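Local coordinates for alpha-catenin-like protein hmp-1 (Caenorhabditis elegans, PDB 5XA5) that links cadherin-bound beta-catenin to actin filaments at cell junctions and is required for cell migration and shape change during embryonic body enclosure and elongation, at residues I183-A194 with L206-A217. Numbering follows the deposited sequence.
Sequences IEELDITVRRRA and LLAARSALRQTA
Asp187 meets Arg210 and Arg214 in a salt-bridge network along one flank of an antiparallel helix pair, the hairpin of helices 169-196 and 200-229 in the N-terminal, vinculin-family part of the protein. The segment axes approach to 9.9 Å at 162°. Arg210 NH1 lies 2.7 Å from Asp187 OD1, on its syn lone pair and in the guanidinium plane, although the carboxylate stands 87° to that plane. Arg214 NH1 gives the same OD1 a second, weak bond, while Asp187 OD2 pairs with Arg191 NE one turn along its own helix. Bent at chi2 and chi3, Arg214 runs past Ile183 CG2, CD against the methyl, and brings NH2 3.0 Å from Glu184 OE2, which it meets from above the carboxylate plane. Arg191 NH2 sits over one face of the Arg210 guanidinium, 3.3 Å from Arg210 NH1; the shared aspartate probably offsets this meeting of like charges. Cutting Arg210 back to an alanine would probably cost Asp187 OD1 the stronger of its two bonds from the facing helix, leaving the weak one from Arg214, and take from Arg191 NH2 the guanidinium it packs on. Beside the charges runs an apolar seam: Val190 CG1 on Leu206 CG, Leu186 CD2 on Leu213 CD2, and Ile183 CD1 tight against Ala217 CB at 3.5 Å. Leu186 and Ile183 also touch helix 117-165, and Leu213 touches Met247 of helix 234-258, so the seam faces the interior of a four-helix bundle.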
loop_
_atom_site.group_PDB
_atom_site.type_symbol
_atom_site.label_atom_id
_atom_site.label_comp_id
_atom_site.label_asym_id
_atom_site.label_seq_id
_atom_site.Cartn_x
_atom_site.Cartn_y
_atom_site.Cartn_z
ATOM N N ILE A 183 16.216 12.767 -0.414
ATOM C CA ILE A 183 16.425 11.849 -1.533
ATOM C C ILE A 183 16.887 10.484 -1.030
ATOM O O ILE A 183 16.484 9.461 -1.584
ATOM C CB ILE A 183 17.431 12.426 -2.527
ATOM C CG1 ILE A 183 16.771 13.583 -3.281
ATOM C CG2 ILE A 183 17.902 11.367 -3.515
ATOM C CD1 ILE A 183 17.659 14.270 -4.284
ATOM N N GLU A 184 17.709 10.460 0.021
ATOM C CA GLU A 184 18.097 9.182 0.610
ATOM C C GLU A 184 16.891 8.408 1.155
ATOM O O GLU A 184 16.797 7.198 0.942
ATOM C CB GLU A 184 19.129 9.388 1.721
ATOM C CG GLU A 184 20.529 9.718 1.230
ATOM C CD GLU A 184 21.269 8.524 0.647
ATOM O OE1 GLU A 184 20.827 7.369 0.842
ATOM O OE2 GLU A 184 22.316 8.752 0.005
ATOM N N GLU A 185 15.988 9.110 1.840
ATOM C CA GLU A 185 14.740 8.536 2.353
ATOM C C GLU A 185 13.876 8.002 1.214
ATOM O O GLU A 185 13.359 6.883 1.267
ATOM C CB GLU A 185 13.956 9.588 3.146
ATOM C CG GLU A 185 14.081 9.531 4.652
ATOM C CD GLU A 185 13.902 10.897 5.309
ATOM O OE1 GLU A 185 13.609 11.880 4.591
ATOM O OE2 GLU A 185 14.050 10.989 6.548
ATOM N N LEU A 186 13.715 8.814 0.176
ATOM C CA LEU A 186 12.899 8.429 -0.969
ATOM C C LEU A 186 13.506 7.229 -1.666
ATOM O O LEU A 186 12.796 6.325 -2.088
ATOM C CB LEU A 186 12.765 9.594 -1.948
ATOM C CG LEU A 186 11.933 9.392 -3.214
ATOM C CD1 LEU A 186 10.459 9.101 -2.896
ATOM C CD2 LEU A 186 12.047 10.595 -4.153
ATOM N N ASP A 187 14.829 7.230 -1.785
ATOM C CA ASP A 187 15.532 6.156 -2.481
ATOM C C ASP A 187 15.244 4.803 -1.838
ATOM O O ASP A 187 14.995 3.823 -2.539
ATOM C CB ASP A 187 17.039 6.434 -2.486
ATOM C CG ASP A 187 17.806 5.479 -3.364
ATOM O OD1 ASP A 187 18.011 5.807 -4.552
ATOM O OD2 ASP A 187 18.202 4.402 -2.872
ATOM N N ILE A 188 15.254 4.756 -0.509
ATOM C CA ILE A 188 14.962 3.514 0.206
ATOM C C ILE A 188 13.560 3.005 -0.102
ATOM O O ILE A 188 13.380 1.832 -0.430
ATOM C CB ILE A 188 15.093 3.688 1.733
ATOM C CG1 ILE A 188 16.532 4.033 2.106
ATOM C CG2 ILE A 188 14.638 2.426 2.463
ATOM C CD1 ILE A 188 16.686 4.601 3.498
ATOM N N THR A 189 12.561 3.885 -0.029
ATOM C CA THR A 189 11.177 3.470 -0.213
ATOM C C THR A 189 10.916 3.086 -1.667
ATOM O O THR A 189 10.161 2.151 -1.957
ATOM C CB THR A 189 10.192 4.570 0.219
ATOM O OG1 THR A 189 10.191 5.616 -0.750
ATOM C CG2 THR A 189 10.595 5.136 1.567
ATOM N N VAL A 190 11.553 3.793 -2.597
ATOM C CA VAL A 190 11.367 3.466 -4.007
ATOM C C VAL A 190 12.002 2.125 -4.387
ATOM O O VAL A 190 11.430 1.360 -5.167
ATOM C CB VAL A 190 11.928 4.594 -4.895
ATOM C CG1 VAL A 190 12.094 4.130 -6.326
ATOM C CG2 VAL A 190 11.001 5.769 -4.808
ATOM N N ARG A 191 13.186 1.838 -3.856
ATOM C CA ARG A 191 13.819 0.540 -4.104
ATOM C C ARG A 191 12.949 -0.597 -3.587
ATOM O O ARG A 191 12.821 -1.645 -4.241
ATOM C CB ARG A 191 15.200 0.492 -3.452
ATOM C CG ARG A 191 16.279 1.173 -4.258
ATOM C CD ARG A 191 17.584 1.227 -3.488
ATOM N NE ARG A 191 18.643 1.855 -4.270
ATOM C CZ ARG A 191 19.833 1.302 -4.486
ATOM N NH1 ARG A 191 20.111 0.110 -3.977
ATOM N NH2 ARG A 191 20.742 1.938 -5.213
ATOM N N ARG A 192 12.362 -0.407 -2.412
ATOM C CA ARG A 192 11.503 -1.447 -1.834
ATOM C C ARG A 192 10.231 -1.601 -2.651
ATOM O O ARG A 192 9.771 -2.724 -2.875
ATOM C CB ARG A 192 11.170 -1.143 -0.373
ATOM C CG ARG A 192 12.395 -1.139 0.533
ATOM C CD ARG A 192 12.044 -0.810 1.977
ATOM N NE ARG A 192 11.461 -1.950 2.678
ATOM C CZ ARG A 192 10.264 -1.949 3.253
ATOM N NH1 ARG A 192 9.506 -0.862 3.213
ATOM N NH2 ARG A 192 9.825 -3.039 3.869
ATOM N N ARG A 193 9.679 -0.479 -3.112
ATOM C CA ARG A 193 8.502 -0.533 -3.971
ATOM C C ARG A 193 8.813 -1.291 -5.256
ATOM O O ARG A 193 8.002 -2.093 -5.737
ATOM C CB ARG A 193 7.998 0.887 -4.288
ATOM C CG ARG A 193 6.760 0.912 -5.160
ATOM C CD ARG A 193 5.641 0.213 -4.440
ATOM N NE ARG A 193 4.409 0.240 -5.216
ATOM C CZ ARG A 193 3.264 -0.275 -4.774
ATOM N NH1 ARG A 193 3.214 -0.838 -3.572
ATOM N NH2 ARG A 193 2.187 -0.249 -5.541
ATOM N N ALA A 194 9.988 -1.033 -5.827
ATOM C CA ALA A 194 10.374 -1.698 -7.057
ATOM C C ALA A 194 10.394 -3.217 -6.897
ATOM O O ALA A 194 9.939 -3.936 -7.777
ATOM C CB ALA A 194 11.730 -1.198 -7.513
ATOM N N LEU A 206 10.640 2.307 -12.767
ATOM C CA LEU A 206 10.795 2.969 -11.479
ATOM C C LEU A 206 12.272 3.044 -11.123
ATOM O O LEU A 206 12.757 4.082 -10.655
ATOM C CB LEU A 206 10.008 2.231 -10.381
ATOM C CG LEU A 206 9.816 2.987 -9.061
ATOM C CD1 LEU A 206 8.972 4.213 -9.297
ATOM C CD2 LEU A 206 9.145 2.107 -8.010
ATOM N N LEU A 207 12.995 1.956 -11.363
ATOM C CA LEU A 207 14.418 1.933 -11.065
ATOM C C LEU A 207 15.192 2.895 -11.961
ATOM O O LEU A 207 16.169 3.496 -11.517
ATOM C CB LEU A 207 14.969 0.510 -11.205
ATOM C CG LEU A 207 14.511 -0.374 -10.041
ATOM C CD1 LEU A 207 15.054 -1.778 -10.221
ATOM C CD2 LEU A 207 14.917 0.209 -8.679
ATOM N N ALA A 208 14.750 3.042 -13.204
ATOM C CA ALA A 208 15.418 3.963 -14.113
ATOM C C ALA A 208 15.234 5.388 -13.636
ATOM O O ALA A 208 16.181 6.182 -13.654
ATOM C CB ALA A 208 14.902 3.807 -15.524
ATOM N N ALA A 209 14.013 5.716 -13.225
ATOM C CA ALA A 209 13.731 7.058 -12.714
ATOM C C ALA A 209 14.499 7.318 -11.418
ATOM O O ALA A 209 15.024 8.423 -11.221
ATOM C CB ALA A 209 12.214 7.249 -12.512
ATOM N N ARG A 210 14.565 6.314 -10.532
ATOM C CA ARG A 210 15.388 6.416 -9.326
ATOM C C ARG A 210 16.842 6.762 -9.662
ATOM O O ARG A 210 17.431 7.685 -9.091
ATOM C CB ARG A 210 15.330 5.105 -8.512
ATOM C CG ARG A 210 16.038 5.201 -7.169
ATOM C CD ARG A 210 16.614 3.856 -6.716
ATOM N NE ARG A 210 17.687 3.421 -7.609
ATOM C CZ ARG A 210 18.963 3.777 -7.482
ATOM N NH1 ARG A 210 19.339 4.576 -6.492
ATOM N NH2 ARG A 210 19.865 3.337 -8.346
ATOM N N SER A 211 17.411 6.028 -10.606
ATOM C CA SER A 211 18.789 6.262 -11.006
ATOM C C SER A 211 18.982 7.676 -11.550
ATOM O O SER A 211 19.980 8.337 -11.234
ATOM C CB SER A 211 19.207 5.230 -12.046
ATOM O OG SER A 211 19.113 3.930 -11.500
ATOM N N ALA A 212 18.028 8.126 -12.360
ATOM C CA ALA A 212 18.109 9.464 -12.954
ATOM C C ALA A 212 18.060 10.530 -11.864
ATOM O O ALA A 212 18.809 11.506 -11.913
ATOM C CB ALA A 212 16.988 9.670 -13.956
ATOM N N LEU A 213 17.170 10.361 -10.886
ATOM C CA LEU A 213 17.141 11.295 -9.770
ATOM C C LEU A 213 18.482 11.327 -9.038
ATOM O O LEU A 213 18.988 12.410 -8.730
ATOM C CB LEU A 213 16.012 10.943 -8.786
ATOM C CG LEU A 213 15.960 11.770 -7.495
ATOM C CD1 LEU A 213 15.764 13.254 -7.800
ATOM C CD2 LEU A 213 14.889 11.263 -6.519
ATOM N N ARG A 214 19.047 10.158 -8.727
ATOM C CA ARG A 214 20.303 10.120 -7.985
ATOM C C ARG A 214 21.459 10.781 -8.732
ATOM O O ARG A 214 22.338 11.393 -8.120
ATOM C CB ARG A 214 20.693 8.675 -7.647
ATOM C CG ARG A 214 19.748 7.975 -6.705
ATOM C CD ARG A 214 19.372 8.835 -5.515
ATOM N NE ARG A 214 20.518 9.272 -4.716
ATOM C CZ ARG A 214 20.997 8.623 -3.655
ATOM N NH1 ARG A 214 20.455 7.473 -3.267
ATOM N NH2 ARG A 214 22.032 9.118 -2.990
ATOM N N GLN A 215 21.472 10.649 -10.052
ATOM C CA GLN A 215 22.526 11.254 -10.869
ATOM C C GLN A 215 22.319 12.751 -11.053
ATOM O O GLN A 215 23.285 13.526 -11.088
ATOM C CB GLN A 215 22.581 10.574 -12.234
ATOM C CG GLN A 215 23.277 11.394 -13.314
ATOM C CD GLN A 215 22.828 11.021 -14.714
ATOM O OE1 GLN A 215 22.147 11.797 -15.386
ATOM N NE2 GLN A 215 23.206 9.826 -15.160
ATOM N N THR A 216 21.064 13.166 -11.190
ATOM C CA THR A 216 20.762 14.556 -11.523
ATOM C C THR A 216 20.867 15.497 -10.324
ATOM O O THR A 216 21.325 16.630 -10.451
ATOM C CB THR A 216 19.350 14.676 -12.134
ATOM O OG1 THR A 216 19.304 13.927 -13.354
ATOM C CG2 THR A 216 19.020 16.120 -12.425
ATOM N N ALA A 217 20.447 15.046 -9.146
ATOM C CA ALA A 217 20.419 15.995 -8.036
ATOM C C ALA A 217 21.799 16.614 -7.680
ATOM O O ALA A 217 21.880 17.828 -7.450
ATOM C CB ALA A 217 19.770 15.349 -6.803
#